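Local coordinates for NanU sialic acid binding protein (Bacteroides fragilis, PDB 4L7T) that binds sialic acid with high affinity at the bacterial outer membrane, probably handing it on to a partner transporter as other SusD-like proteins do with their glycans, at residues A[175-180]-A[214-219]; A[233-238]-A[397-402]; A[254-259]-A[265-270]; A[327-332]-A[339-344]; A[437-440]-A[445-448]. All blocks are in the same frame, centred on the assembly; numbering follows the deposited sequence.

Contact 1. Residues A[175-180]-A[214-219]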
# COMPACT_ATOMS: atom_id res chain seq x y z
N GLU A 175 17.26 16.76 -2.36
CA GLU A 175 18.29 15.85 -2.90
C GLU A 175 17.86 14.38 -2.92
O GLU A 175 18.36 13.57 -3.73
CB GLU A 175 19.60 15.99 -2.09
CG GLU A 175 20.23 17.38 -2.20
CD GLU A 175 20.79 17.69 -3.59
OE1 GLU A 175 21.72 16.97 -4.12
OE2 GLU A 175 20.30 18.71 -4.15
N VAL A 176 17.01 13.98 -1.98
CA VAL A 176 16.44 12.62 -1.93
C VAL A 176 15.61 12.48 -3.21
O VAL A 176 15.77 11.48 -3.91
CB VAL A 176 15.60 12.36 -0.63
CG1 VAL A 176 14.99 10.98 -0.60
CG2 VAL A 176 16.54 12.42 0.58
N MET A 177 14.79 13.48 -3.50
CA MET A 177 13.91 13.43 -4.67
C MET A 177 14.78 13.37 -5.96
O MET A 177 14.44 12.66 -6.93
CB MET A 177 12.97 14.64 -4.74
CG MET A 177 12.10 14.65 -6.01
SD MET A 177 11.11 13.09 -6.34
CE MET A 177 9.58 13.43 -5.35
N LYS A 178 15.90 14.13 -5.99
CA LYS A 178 16.80 14.02 -7.14
C LYS A 178 17.29 12.57 -7.34
O LYS A 178 17.35 12.05 -8.51
CB LYS A 178 18.01 15.00 -6.99
CG LYS A 178 18.98 14.97 -8.18
CD LYS A 178 20.03 16.09 -8.03
CE LYS A 178 21.22 15.94 -9.01
NZ LYS A 178 22.11 17.09 -8.68
N GLN A 179 17.66 11.91 -6.27
CA GLN A 179 18.21 10.57 -6.36
C GLN A 179 17.10 9.63 -6.83
O GLN A 179 17.40 8.69 -7.59
CB GLN A 179 18.75 10.07 -5.03
CG GLN A 179 19.32 8.67 -5.08
CD GLN A 179 20.53 8.64 -6.02
OE1 GLN A 179 21.34 9.57 -6.00
NE2 GLN A 179 20.58 7.66 -6.90
N ILE A 180 15.85 9.85 -6.37
CA ILE A 180 14.77 8.88 -6.70
C ILE A 180 14.54 8.97 -8.21
O ILE A 180 14.42 7.93 -8.89
CB ILE A 180 13.46 9.26 -5.94
CG1 ILE A 180 13.55 8.85 -4.46
CG2 ILE A 180 12.15 8.61 -6.57
CD1 ILE A 180 12.44 9.68 -3.55
N GLY A 214 4.78 7.61 -12.06
CA GLY A 214 3.53 8.43 -11.97
C GLY A 214 3.43 9.01 -10.53
O GLY A 214 3.27 10.22 -10.38
N GLU A 215 3.55 8.18 -9.51
CA GLU A 215 3.39 8.71 -8.13
C GLU A 215 4.46 9.79 -7.81
O GLU A 215 4.14 10.79 -7.14
CB GLU A 215 3.47 7.57 -7.10
CG GLU A 215 2.44 6.49 -7.17
CD GLU A 215 2.60 5.61 -5.93
OE1 GLU A 215 3.74 5.05 -5.68
OE2 GLU A 215 1.59 5.51 -5.23
N VAL A 216 5.72 9.55 -8.25
CA VAL A 216 6.85 10.37 -7.87
C VAL A 216 6.72 11.72 -8.55
O VAL A 216 6.93 12.79 -7.89
CB VAL A 216 8.13 9.61 -8.26
CG1 VAL A 216 9.31 10.56 -8.37
CG2 VAL A 216 8.44 8.54 -7.20
N TYR A 217 6.32 11.73 -9.83
CA TYR A 217 6.16 13.03 -10.48
C TYR A 217 4.89 13.78 -10.09
O TYR A 217 4.90 15.02 -10.08
CB TYR A 217 6.32 12.89 -12.01
CG TYR A 217 7.77 12.79 -12.38
CD1 TYR A 217 8.44 13.92 -12.86
CD2 TYR A 217 8.48 11.58 -12.29
CE1 TYR A 217 9.78 13.83 -13.25
CE2 TYR A 217 9.86 11.49 -12.65
CZ TYR A 217 10.50 12.61 -13.10
OH TYR A 217 11.86 12.51 -13.44
N LEU A 218 3.80 13.12 -9.71
CA LEU A 218 2.71 13.81 -9.02
C LEU A 218 3.19 14.46 -7.70
O LEU A 218 2.81 15.62 -7.47
CB LEU A 218 1.55 12.86 -8.72
CG LEU A 218 0.76 12.34 -9.92
CD1 LEU A 218 -0.38 11.34 -9.51
CD2 LEU A 218 0.21 13.60 -10.71
N TRP A 219 3.96 13.72 -6.89
CA TRP A 219 4.49 14.27 -5.60
C TRP A 219 5.44 15.42 -5.90
O TRP A 219 5.34 16.50 -5.25
CB TRP A 219 5.18 13.14 -4.83
CG TRP A 219 5.64 13.63 -3.47
CD1 TRP A 219 6.76 14.37 -3.17
CD2 TRP A 219 4.90 13.52 -2.27
NE1 TRP A 219 6.77 14.68 -1.83
CE2 TRP A 219 5.65 14.16 -1.25
CE3 TRP A 219 3.68 12.88 -1.93
CZ2 TRP A 219 5.23 14.22 0.09
CZ3 TRP A 219 3.24 12.93 -0.60
CH2 TRP A 219 4.04 13.60 0.41
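M177 reaches across from 175-180 and lays its thioether along V216 and W219 of 214-219. Its SD meets V216 CG1 at 3.7 Å, the two side chains running past each other in opposite directions, and its methyl CE ends 3.7 Å from W219 CD1 on the five-membered part of the indole, oblique to the ring. One turn on, I180 presents its CG2 branch to V216, with CG2 to V216 CG2 at 3.8 Å, so both methyls of V216 are engaged. M177 points at the other helix; its CG, anti to N (chi1 177°), carries the chain on across the gap, and bends at chi2 and chi3 curl the terminal methyl round to W219. The partners belong to helices 173-191 and 206-223 of the largely helical scaffold of the SusD family, which is grouped in the TPR clan. They run roughly antiparallel, at 149°, and their short axes stay 11.4 Å apart, a wide spacing bridged chiefly by M177. No hydrogen bond crosses, and all four touching residues are buried. Around them, helix 121-146 packs L143 on M177 and Y139 on I180, while M224 touches both M177 and W219. Behind 214-219, L218 turns to L394, A398 and L401 of helix 388-401, and E215 OE1 is hydrogen-bonded to Y386 OH, tying this helix to strand 383-387.

Contact 2. Residues A[233-238]-A[397-402]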
# COMPACT_ATOMS: atom_id res chain seq x y z
N THR A 233 4.73 14.63 -17.12
CA THR A 233 5.60 13.44 -17.01
C THR A 233 4.81 12.26 -16.40
O THR A 233 4.92 11.07 -16.80
CB THR A 233 6.89 13.77 -16.24
OG1 THR A 233 7.60 14.84 -16.94
CG2 THR A 233 7.76 12.55 -16.10
N ALA A 234 4.08 12.56 -15.33
CA ALA A 234 3.36 11.48 -14.64
C ALA A 234 2.26 10.89 -15.56
O ALA A 234 2.06 9.63 -15.67
CB ALA A 234 2.72 12.02 -13.31
N LYS A 235 1.55 11.79 -16.27
CA LYS A 235 0.49 11.34 -17.18
C LYS A 235 1.07 10.43 -18.27
O LYS A 235 0.50 9.33 -18.56
CB LYS A 235 -0.17 12.60 -17.82
CG LYS A 235 -1.25 12.20 -18.81
CD LYS A 235 -2.07 13.45 -19.34
CE LYS A 235 -1.12 14.23 -20.10
NZ LYS A 235 -2.00 15.06 -21.06
N THR A 236 2.21 10.83 -18.85
CA THR A 236 2.84 10.07 -19.95
C THR A 236 3.29 8.67 -19.45
O THR A 236 3.11 7.65 -20.13
CB THR A 236 4.05 10.84 -20.45
OG1 THR A 236 3.54 12.05 -21.03
CG2 THR A 236 4.89 10.06 -21.49
N ALA A 237 3.77 8.63 -18.21
CA ALA A 237 4.18 7.30 -17.64
C ALA A 237 2.98 6.37 -17.48
O ALA A 237 3.06 5.18 -17.82
CB ALA A 237 4.85 7.54 -16.19
N LEU A 238 1.87 6.89 -16.91
CA LEU A 238 0.70 6.05 -16.60
C LEU A 238 0.10 5.64 -17.94
O LEU A 238 -0.35 4.48 -18.07
CB LEU A 238 -0.25 6.83 -15.70
CG LEU A 238 0.47 7.18 -14.36
CD1 LEU A 238 -0.32 8.32 -13.58
CD2 LEU A 238 0.50 5.92 -13.47
N GLU A 397 -6.04 11.47 -11.68
CA GLU A 397 -5.54 12.55 -10.84
C GLU A 397 -4.59 13.43 -11.61
O GLU A 397 -4.65 14.68 -11.49
CB GLU A 397 -4.83 11.93 -9.66
CG GLU A 397 -4.48 12.98 -8.56
CD GLU A 397 -4.33 12.34 -7.17
OE1 GLU A 397 -4.06 11.10 -7.04
OE2 GLU A 397 -4.52 13.05 -6.16
N ALA A 398 -3.68 12.83 -12.39
CA ALA A 398 -2.75 13.67 -13.19
C ALA A 398 -3.59 14.56 -14.15
O ALA A 398 -3.24 15.77 -14.37
CB ALA A 398 -1.79 12.79 -14.02
N LYS A 399 -4.60 13.97 -14.75
CA LYS A 399 -5.50 14.71 -15.70
C LYS A 399 -6.18 15.89 -14.97
O LYS A 399 -6.15 17.05 -15.42
CB LYS A 399 -6.52 13.79 -16.35
CG LYS A 399 -5.85 12.94 -17.47
CD LYS A 399 -6.82 11.99 -18.16
CE LYS A 399 -6.08 11.38 -19.34
NZ LYS A 399 -7.12 10.59 -20.11
N ALA A 400 -6.72 15.60 -13.80
CA ALA A 400 -7.41 16.65 -13.00
C ALA A 400 -6.46 17.75 -12.62
O ALA A 400 -6.80 18.93 -12.73
CB ALA A 400 -7.96 16.03 -11.77
N LEU A 401 -5.23 17.42 -12.24
CA LEU A 401 -4.27 18.44 -11.86
C LEU A 401 -3.83 19.34 -13.04
O LEU A 401 -3.23 20.41 -12.84
CB LEU A 401 -3.06 17.76 -11.13
CG LEU A 401 -3.46 17.20 -9.78
CD1 LEU A 401 -2.31 16.25 -9.29
CD2 LEU A 401 -3.67 18.36 -8.75
N LEU A 402 -3.98 18.79 -14.25
CA LEU A 402 -3.65 19.50 -15.50
C LEU A 402 -4.82 20.27 -16.00
O LEU A 402 -4.70 20.92 -17.05
CB LEU A 402 -3.24 18.46 -16.57
CG LEU A 402 -1.82 18.00 -16.32
CD1 LEU A 402 -1.55 16.71 -17.17
CD2 LEU A 402 -0.78 19.02 -16.73
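K235 sets out with CG opposite its backbone N (chi1 178°) and stays extended until a bend at chi3 (66°), a path that draws its methylenes across A398, K399 and L402 in turn. L402 meets it with CG beside its own backbone N (chi1 -78°), which brings CD1 up against the lysine chain. The contacts climb along the lysine: K235 CB lies 4.1 Å from A398 CB, K235 CD is 4.2 Å from K399 CG, and K235 CE is 3.9 Å from L402 CD1, the lysine and leucine chains crossing at a slant. A398 is small enough to let the backbones close in, and the CA atoms of K235 and A398 are only 5.6 Å apart. The contact joins helix 227-244 to the C-terminal end of helix 388-401, two parts of the SusD-family helical scaffold far apart in sequence. L238 extends the same interface by packing on L394 and L395, and L402 also rests on T228, Y231 and T232. A400 and L401 also touch helix 452-463. Both ammonium groups are paired beyond the two segments, K235 NZ in a salt bridge with E404 and K399 NZ in one with E409. With 6.9 Å between K235 NZ and K399 NZ, these carboxylates probably offset the like charges, leaving the lysine stems to act as apolar surface.

Contact 3. Residues A[254-259]-A[265-270]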
# COMPACT_ATOMS: atom_id res chain seq x y z
N SER A 254 -13.87 -8.87 -5.79
CA SER A 254 -13.31 -9.78 -4.79
C SER A 254 -12.23 -10.75 -5.27
O SER A 254 -11.33 -11.10 -4.50
CB SER A 254 -14.43 -10.55 -4.10
OG SER A 254 -14.98 -11.45 -5.05
N LYS A 255 -12.29 -11.12 -6.56
CA LYS A 255 -11.32 -12.07 -7.11
C LYS A 255 -9.97 -11.42 -7.34
O LYS A 255 -8.99 -12.14 -7.48
CB LYS A 255 -11.82 -12.75 -8.38
CG LYS A 255 -13.14 -13.48 -8.22
CD LYS A 255 -13.43 -14.21 -9.56
CE LYS A 255 -14.86 -14.82 -9.65
NZ LYS A 255 -14.97 -15.67 -10.90
N VAL A 256 -9.87 -10.08 -7.26
CA VAL A 256 -8.54 -9.45 -7.29
C VAL A 256 -7.64 -9.97 -6.15
O VAL A 256 -6.45 -10.11 -6.31
CB VAL A 256 -8.65 -7.91 -7.19
CG1 VAL A 256 -7.23 -7.27 -7.20
CG2 VAL A 256 -9.50 -7.39 -8.34
N PHE A 257 -8.29 -10.30 -5.03
CA PHE A 257 -7.58 -10.61 -3.78
C PHE A 257 -7.61 -12.07 -3.39
O PHE A 257 -7.08 -12.43 -2.34
CB PHE A 257 -8.15 -9.76 -2.64
CG PHE A 257 -8.25 -8.31 -3.01
CD1 PHE A 257 -7.11 -7.49 -2.94
CD2 PHE A 257 -9.48 -7.75 -3.45
CE1 PHE A 257 -7.19 -6.18 -3.31
CE2 PHE A 257 -9.53 -6.34 -3.82
CZ PHE A 257 -8.37 -5.62 -3.74
N ALA A 258 -8.23 -12.91 -4.22
CA ALA A 258 -8.44 -14.37 -3.86
C ALA A 258 -7.13 -15.18 -3.87
O ALA A 258 -6.25 -14.95 -4.69
CB ALA A 258 -9.55 -14.96 -4.74
N TYR A 259 -6.97 -16.10 -2.87
CA TYR A 259 -5.74 -16.92 -2.64
C TYR A 259 -5.28 -17.64 -3.94
O TYR A 259 -4.06 -17.75 -4.26
CB TYR A 259 -5.99 -17.98 -1.47
CG TYR A 259 -4.80 -18.87 -1.17
CD1 TYR A 259 -3.61 -18.32 -0.72
CD2 TYR A 259 -4.83 -20.30 -1.44
CE1 TYR A 259 -2.50 -19.08 -0.51
CE2 TYR A 259 -3.74 -21.10 -1.17
CZ TYR A 259 -2.57 -20.49 -0.73
OH TYR A 259 -1.45 -21.21 -0.51
N SER A 265 -4.43 -10.65 -14.12
CA SER A 265 -3.79 -9.61 -14.88
C SER A 265 -4.18 -8.19 -14.46
O SER A 265 -3.73 -7.25 -15.08
CB SER A 265 -4.05 -9.79 -16.40
OG SER A 265 -5.45 -9.71 -16.54
N GLU A 266 -4.90 -8.02 -13.33
CA GLU A 266 -4.99 -6.66 -12.75
C GLU A 266 -3.72 -6.29 -11.91
O GLU A 266 -3.38 -5.10 -11.70
CB GLU A 266 -6.23 -6.59 -11.87
CG GLU A 266 -6.42 -5.10 -11.34
CD GLU A 266 -7.76 -4.84 -10.82
OE1 GLU A 266 -8.66 -5.59 -11.15
OE2 GLU A 266 -7.96 -3.82 -10.08
N ILE A 267 -2.94 -7.31 -11.52
CA ILE A 267 -1.77 -7.01 -10.65
C ILE A 267 -0.58 -6.55 -11.45
O ILE A 267 -0.22 -7.19 -12.45
CB ILE A 267 -1.39 -8.29 -9.85
CG1 ILE A 267 -2.63 -8.89 -9.14
CG2 ILE A 267 -0.13 -8.04 -8.88
CD1 ILE A 267 -3.27 -7.95 -8.14
N ILE A 268 -0.02 -5.41 -11.04
CA ILE A 268 1.21 -4.89 -11.63
C ILE A 268 2.37 -5.29 -10.74
O ILE A 268 3.33 -5.88 -11.27
CB ILE A 268 1.16 -3.35 -11.90
CG1 ILE A 268 0.03 -3.05 -12.91
CG2 ILE A 268 2.56 -2.82 -12.28
CD1 ILE A 268 -0.18 -1.47 -13.01
N PHE A 269 2.27 -5.07 -9.42
CA PHE A 269 3.37 -5.62 -8.56
C PHE A 269 2.77 -5.98 -7.18
O PHE A 269 1.96 -5.19 -6.66
CB PHE A 269 4.50 -4.57 -8.40
CG PHE A 269 5.56 -4.99 -7.46
CD1 PHE A 269 6.28 -6.15 -7.71
CD2 PHE A 269 5.81 -4.28 -6.30
CE1 PHE A 269 7.27 -6.60 -6.79
CE2 PHE A 269 6.80 -4.73 -5.37
CZ PHE A 269 7.52 -5.91 -5.64
N SER A 270 2.99 -7.21 -6.70
CA SER A 270 2.40 -7.64 -5.41
C SER A 270 3.47 -8.29 -4.60
O SER A 270 4.41 -8.85 -5.16
CB SER A 270 1.29 -8.62 -5.71
OG SER A 270 0.53 -9.05 -4.60
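Apolar contact comes first: V256 CG1 meets the delta methyl of I267, CG1 to CD1 at 4.1 Å, the two branched chains set at an angle to each other. A chi1 of 179° parts the methyls of V256, CG1 going to I267 and CG2 to E266. The second kind is a methyl against a carboxylate oxygen, V256 CG2 lying 3.4 Å from E266 OE1, with the valine and glutamate side chains roughly perpendicular. Ionic and hydrogen bonds then fix the glutamate from outside the pair. E266 OE2 forms a salt bridge with R387, while OE1 takes one from R416 and a hydrogen bond from Q250 N. Among the hydrogen bonds, the side-chain amide of N264 serves both segments, its OD1 accepting from E266 N and its ND2 donating to V256 O, which holds the turn between them. The backbone then enters strand 267-271, paired antiparallel with 383-387, where I268 and F269 both face Y386 in a classic beta bulge. For E266 the chemistry implies a buried carboxylate that is very likely ionised, its charge balanced by two arginines while V256 lines one side of OE1 with hydrocarbon.

Contact 4. Residues A[327-332]-A[339-344]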
# COMPACT_ATOMS: atom_id res chain seq x y z
N ASP A 327 -19.10 3.72 12.01
CA ASP A 327 -19.98 4.35 11.03
C ASP A 327 -19.46 4.32 9.60
O ASP A 327 -20.21 4.70 8.70
CB ASP A 327 -20.32 5.75 11.43
CG ASP A 327 -19.15 6.70 11.41
OD1 ASP A 327 -17.97 6.29 11.23
OD2 ASP A 327 -19.42 7.90 11.59
N LEU A 328 -18.18 3.98 9.41
CA LEU A 328 -17.63 3.95 8.03
C LEU A 328 -18.29 2.90 7.17
O LEU A 328 -18.44 3.07 5.96
CB LEU A 328 -16.09 3.81 8.09
CG LEU A 328 -15.40 3.82 6.73
CD1 LEU A 328 -15.63 5.18 6.01
CD2 LEU A 328 -13.90 3.59 7.04
N TYR A 329 -18.80 1.85 7.81
CA TYR A 329 -19.39 0.74 7.15
C TYR A 329 -20.60 1.16 6.30
O TYR A 329 -20.75 0.62 5.17
CB TYR A 329 -19.89 -0.30 8.15
CG TYR A 329 -20.50 -1.54 7.49
CD1 TYR A 329 -19.69 -2.46 6.80
CD2 TYR A 329 -21.89 -1.79 7.56
CE1 TYR A 329 -20.25 -3.64 6.20
CE2 TYR A 329 -22.46 -2.95 6.96
CZ TYR A 329 -21.63 -3.88 6.31
OH TYR A 329 -22.17 -5.02 5.73
N ASN A 330 -21.40 2.12 6.81
CA ASN A 330 -22.56 2.63 6.07
C ASN A 330 -22.36 3.97 5.38
O ASN A 330 -23.19 4.40 4.60
CB ASN A 330 -23.79 2.66 6.98
CG ASN A 330 -24.35 1.27 7.20
OD1 ASN A 330 -24.58 0.86 8.33
ND2 ASN A 330 -24.53 0.53 6.12
N LYS A 331 -21.24 4.63 5.65
CA LYS A 331 -20.95 5.91 4.99
C LYS A 331 -19.98 5.85 3.80
O LYS A 331 -19.71 6.89 3.23
CB LYS A 331 -20.38 6.95 5.97
CG LYS A 331 -21.49 7.43 6.92
CD LYS A 331 -20.94 8.38 7.94
CE LYS A 331 -22.12 8.98 8.68
NZ LYS A 331 -21.76 10.34 9.11
N ALA A 332 -19.37 4.71 3.55
CA ALA A 332 -18.32 4.65 2.53
C ALA A 332 -18.82 4.40 1.13
O ALA A 332 -18.10 4.81 0.18
CB ALA A 332 -17.28 3.62 2.86
N ARG A 339 -17.85 -3.42 -3.75
CA ARG A 339 -16.63 -3.27 -2.96
C ARG A 339 -16.93 -3.25 -1.45
O ARG A 339 -16.04 -3.55 -0.65
CB ARG A 339 -15.80 -2.03 -3.34
CG ARG A 339 -15.37 -2.02 -4.83
CD ARG A 339 -14.63 -0.73 -5.10
NE ARG A 339 -15.59 0.36 -5.28
CZ ARG A 339 -15.39 1.51 -5.94
NH1 ARG A 339 -14.18 1.86 -6.44
NH2 ARG A 339 -16.37 2.42 -6.03
N LYS A 340 -18.17 -2.97 -1.08
CA LYS A 340 -18.55 -2.85 0.36
C LYS A 340 -18.47 -4.23 1.00
O LYS A 340 -17.66 -4.45 1.90
CB LYS A 340 -19.94 -2.26 0.50
CG LYS A 340 -20.44 -2.26 1.98
CD LYS A 340 -21.87 -1.74 2.11
CE LYS A 340 -22.32 -1.88 3.55
NZ LYS A 340 -23.47 -0.93 3.85
N ASP A 341 -19.22 -5.21 0.49
CA ASP A 341 -19.09 -6.59 0.95
C ASP A 341 -17.76 -7.29 0.77
O ASP A 341 -17.36 -8.12 1.60
CB ASP A 341 -20.18 -7.47 0.27
CG ASP A 341 -21.58 -7.25 0.85
OD1 ASP A 341 -21.77 -6.57 1.90
OD2 ASP A 341 -22.54 -7.78 0.23
N ALA A 342 -17.02 -6.95 -0.31
CA ALA A 342 -15.69 -7.52 -0.50
C ALA A 342 -14.72 -6.92 0.52
O ALA A 342 -13.75 -7.54 0.84
CB ALA A 342 -15.16 -7.24 -1.91
N SER A 343 -14.98 -5.71 0.98
CA SER A 343 -13.97 -4.99 1.83
C SER A 343 -14.18 -5.20 3.32
O SER A 343 -13.22 -5.18 4.10
CB SER A 343 -14.01 -3.46 1.58
OG SER A 343 -13.64 -3.18 0.21
N MET A 344 -15.46 -5.30 3.70
CA MET A 344 -15.81 -5.37 5.15
C MET A 344 -16.93 -6.37 5.44
O MET A 344 -17.90 -6.43 4.64
CB MET A 344 -16.28 -3.99 5.65
CG MET A 344 -15.15 -3.00 5.88
SD MET A 344 -15.77 -1.33 6.38
CE MET A 344 -16.42 -0.67 4.84
O HOH W 1 -20.48 -6.76 4.29
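L328 opens the contact lightly, its backbone O lying 4.4 Å from M344 CE. Y329 carries most of the contact. A chi1 near 180° (-178°) throws its ring outward to 339-344, where the extended chain of K340 crosses it at about a right angle. K340 CE sits over one face, 3.6 Å from the centroid of the Y329 ring in a CH-pi contact, and K340 NZ makes a cation-pi contact 4.3 Å from that centroid, 26° off the normal. The same NZ gives a weak hydrogen bond to Y329 O, so K340 NZ faces both the Y329 ring and Y329 O. M344 comes to the ring from its edge, CB being 3.9 Å from Y329 CD1, and its side chain slides back along the tyrosine in the opposite direction. At the phenol end, a water lies in the ring plane, 2.8 Å from Y329 OH, and also bonds D341 OD1 at 2.7 Å and M344 O at 2.6 Å, linking the hydroxyl to D341 in the helix and to the carbonyl of M344, where the strand begins. At the end of 327-332, A332 O accepts from R462 NE of helix 452-463. Beyond the segments, L328 packs on Y445, P361 touches both Y329 and M344, and R339 is salt-bridged to E459 and E463 of helix 452-463. The arrangement is a pair of short helices, 328-331 and 339-343, joined by a brief loop, the second running directly into the antiparallel hairpin 344-350/356-363 of this SusD-like protein.

Contact 5. Residues A[437-440]-A[445-448]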
# COMPACT_ATOMS: atom_id res chain seq x y z
N GLY A 437 -24.94 14.71 -3.71
CA GLY A 437 -26.23 14.86 -3.04
C GLY A 437 -26.25 14.41 -1.59
O GLY A 437 -25.24 14.54 -0.87
N ASP A 438 -27.41 13.90 -1.17
CA ASP A 438 -27.70 13.71 0.25
C ASP A 438 -26.80 12.71 0.96
O ASP A 438 -26.56 12.83 2.17
CB ASP A 438 -29.14 13.18 0.39
CG ASP A 438 -30.20 14.25 0.19
OD1 ASP A 438 -29.89 15.46 0.02
OD2 ASP A 438 -31.39 13.84 0.22
N PHE A 439 -26.33 11.70 0.23
CA PHE A 439 -25.42 10.70 0.79
C PHE A 439 -24.20 11.36 1.47
O PHE A 439 -23.60 10.74 2.39
CB PHE A 439 -24.97 9.68 -0.32
CG PHE A 439 -24.08 8.59 0.19
CD1 PHE A 439 -24.57 7.37 0.67
CD2 PHE A 439 -22.69 8.79 0.20
CE1 PHE A 439 -23.70 6.40 1.18
CE2 PHE A 439 -21.82 7.82 0.68
CZ PHE A 439 -22.30 6.62 1.11
N TYR A 440 -23.85 12.56 1.02
CA TYR A 440 -22.62 13.27 1.46
C TYR A 440 -22.86 14.24 2.62
O TYR A 440 -21.91 14.82 3.14
CB TYR A 440 -21.82 13.96 0.31
CG TYR A 440 -21.47 12.88 -0.69
CD1 TYR A 440 -20.49 11.93 -0.37
CD2 TYR A 440 -22.23 12.66 -1.87
CE1 TYR A 440 -20.22 10.82 -1.24
CE2 TYR A 440 -21.97 11.55 -2.71
CZ TYR A 440 -20.93 10.66 -2.39
OH TYR A 440 -20.66 9.56 -3.21
N TYR A 445 -16.04 11.59 5.52
CA TYR A 445 -15.03 10.74 4.84
C TYR A 445 -14.85 11.10 3.37
O TYR A 445 -13.80 10.80 2.75
CB TYR A 445 -15.41 9.27 4.97
CG TYR A 445 -15.52 8.80 6.39
CD1 TYR A 445 -14.36 8.53 7.14
CD2 TYR A 445 -16.78 8.57 6.95
CE1 TYR A 445 -14.46 8.10 8.44
CE2 TYR A 445 -16.92 8.14 8.29
CZ TYR A 445 -15.74 7.89 9.00
OH TYR A 445 -15.81 7.49 10.32
N MET A 446 -15.82 11.81 2.81
CA MET A 446 -15.92 11.91 1.36
C MET A 446 -16.99 12.87 0.97
O MET A 446 -17.96 13.05 1.71
CB MET A 446 -16.14 10.57 0.67
CG MET A 446 -17.41 9.78 1.07
SD MET A 446 -17.60 8.13 0.38
CE MET A 446 -16.06 7.27 0.83
N SER A 447 -16.82 13.47 -0.22
CA SER A 447 -17.82 14.45 -0.67
C SER A 447 -18.22 14.18 -2.08
O SER A 447 -17.81 13.18 -2.68
CB SER A 447 -17.36 15.89 -0.38
OG SER A 447 -16.14 16.20 -0.94
N GLY A 448 -19.10 15.02 -2.62
CA GLY A 448 -19.66 14.73 -3.93
C GLY A 448 -18.71 14.97 -5.10
O GLY A 448 -17.62 15.57 -4.99
O HOH W 2 -19.29 15.53 2.53
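Y440 lays the flat of its ring against the backbone of S447 and G448 while M446 approaches from the side. On that face G448 N is 3.7 Å from Y440 CG, S447 C is 3.6 Å from Y440 CD1, and G448 CA makes a CH-pi contact 20° off the ring normal, so backbone atoms of both residues lie over the tyrosine. The opposite face is met by the neighbouring F439, whose CD2 stands over it near the rim. M446 lies at the ring's edge: its CG is 3.8 Å from Y440 CE1, and its SD, 5.5 Å from the centroid of the Y440 ring and 84° off the normal, makes an edgewise Met-aromatic contact. The same sulfur sits near the plane of the F439 ring, 4.2 Å from F439 CE2, and so serves two aromatic edges. CG of M446 stands between its backbone N and carbonyl carbon (chi1 60°), which places CG and SD at the Y440 edge. A water ties the two backbones, bonding Y440 O at 2.8 Å and M446 O at 2.9 Å. The first segment ends in a 3-10 turn closed by Y440 N to G437 O, and both segments belong to the long loop between helices 427-430 and 452-463. M446 and F439 also touch R462, and S447 O accepts from K458 NZ, anchoring the loop to helix 452-463. Chemically, the ring body is packed by backbone and CH-pi contact on one face and F439 on the other, while its hydroxyl is bonded to D435 and R462 and more weakly to K458, which probably limits rotation of the ring.

In the fold
The contacts form two groups. Contacts 1 and 2, with centres 14 Å apart, touch through helix 206-223: G214 O lies 3.5 Å from A234 CB, and L218 CD2 is 3.9 Å from A398 CA. Contacts 4 and 5, 15 Å apart between centres, are joined by a probable hydrogen bond, D327 OD1 to Y445 OH at 2.6 Å, and by A332 O to M446 CE at 3.3 Å. Contact 3 reaches the second group through S254 CB, 4.0 Å from A342 CB, and its nearest atoms lie about 7 Å from contact 2, inside whose sequence loop contacts 3 and 4 are nested. The sodium ion is bound at T483 and T486, outside all five.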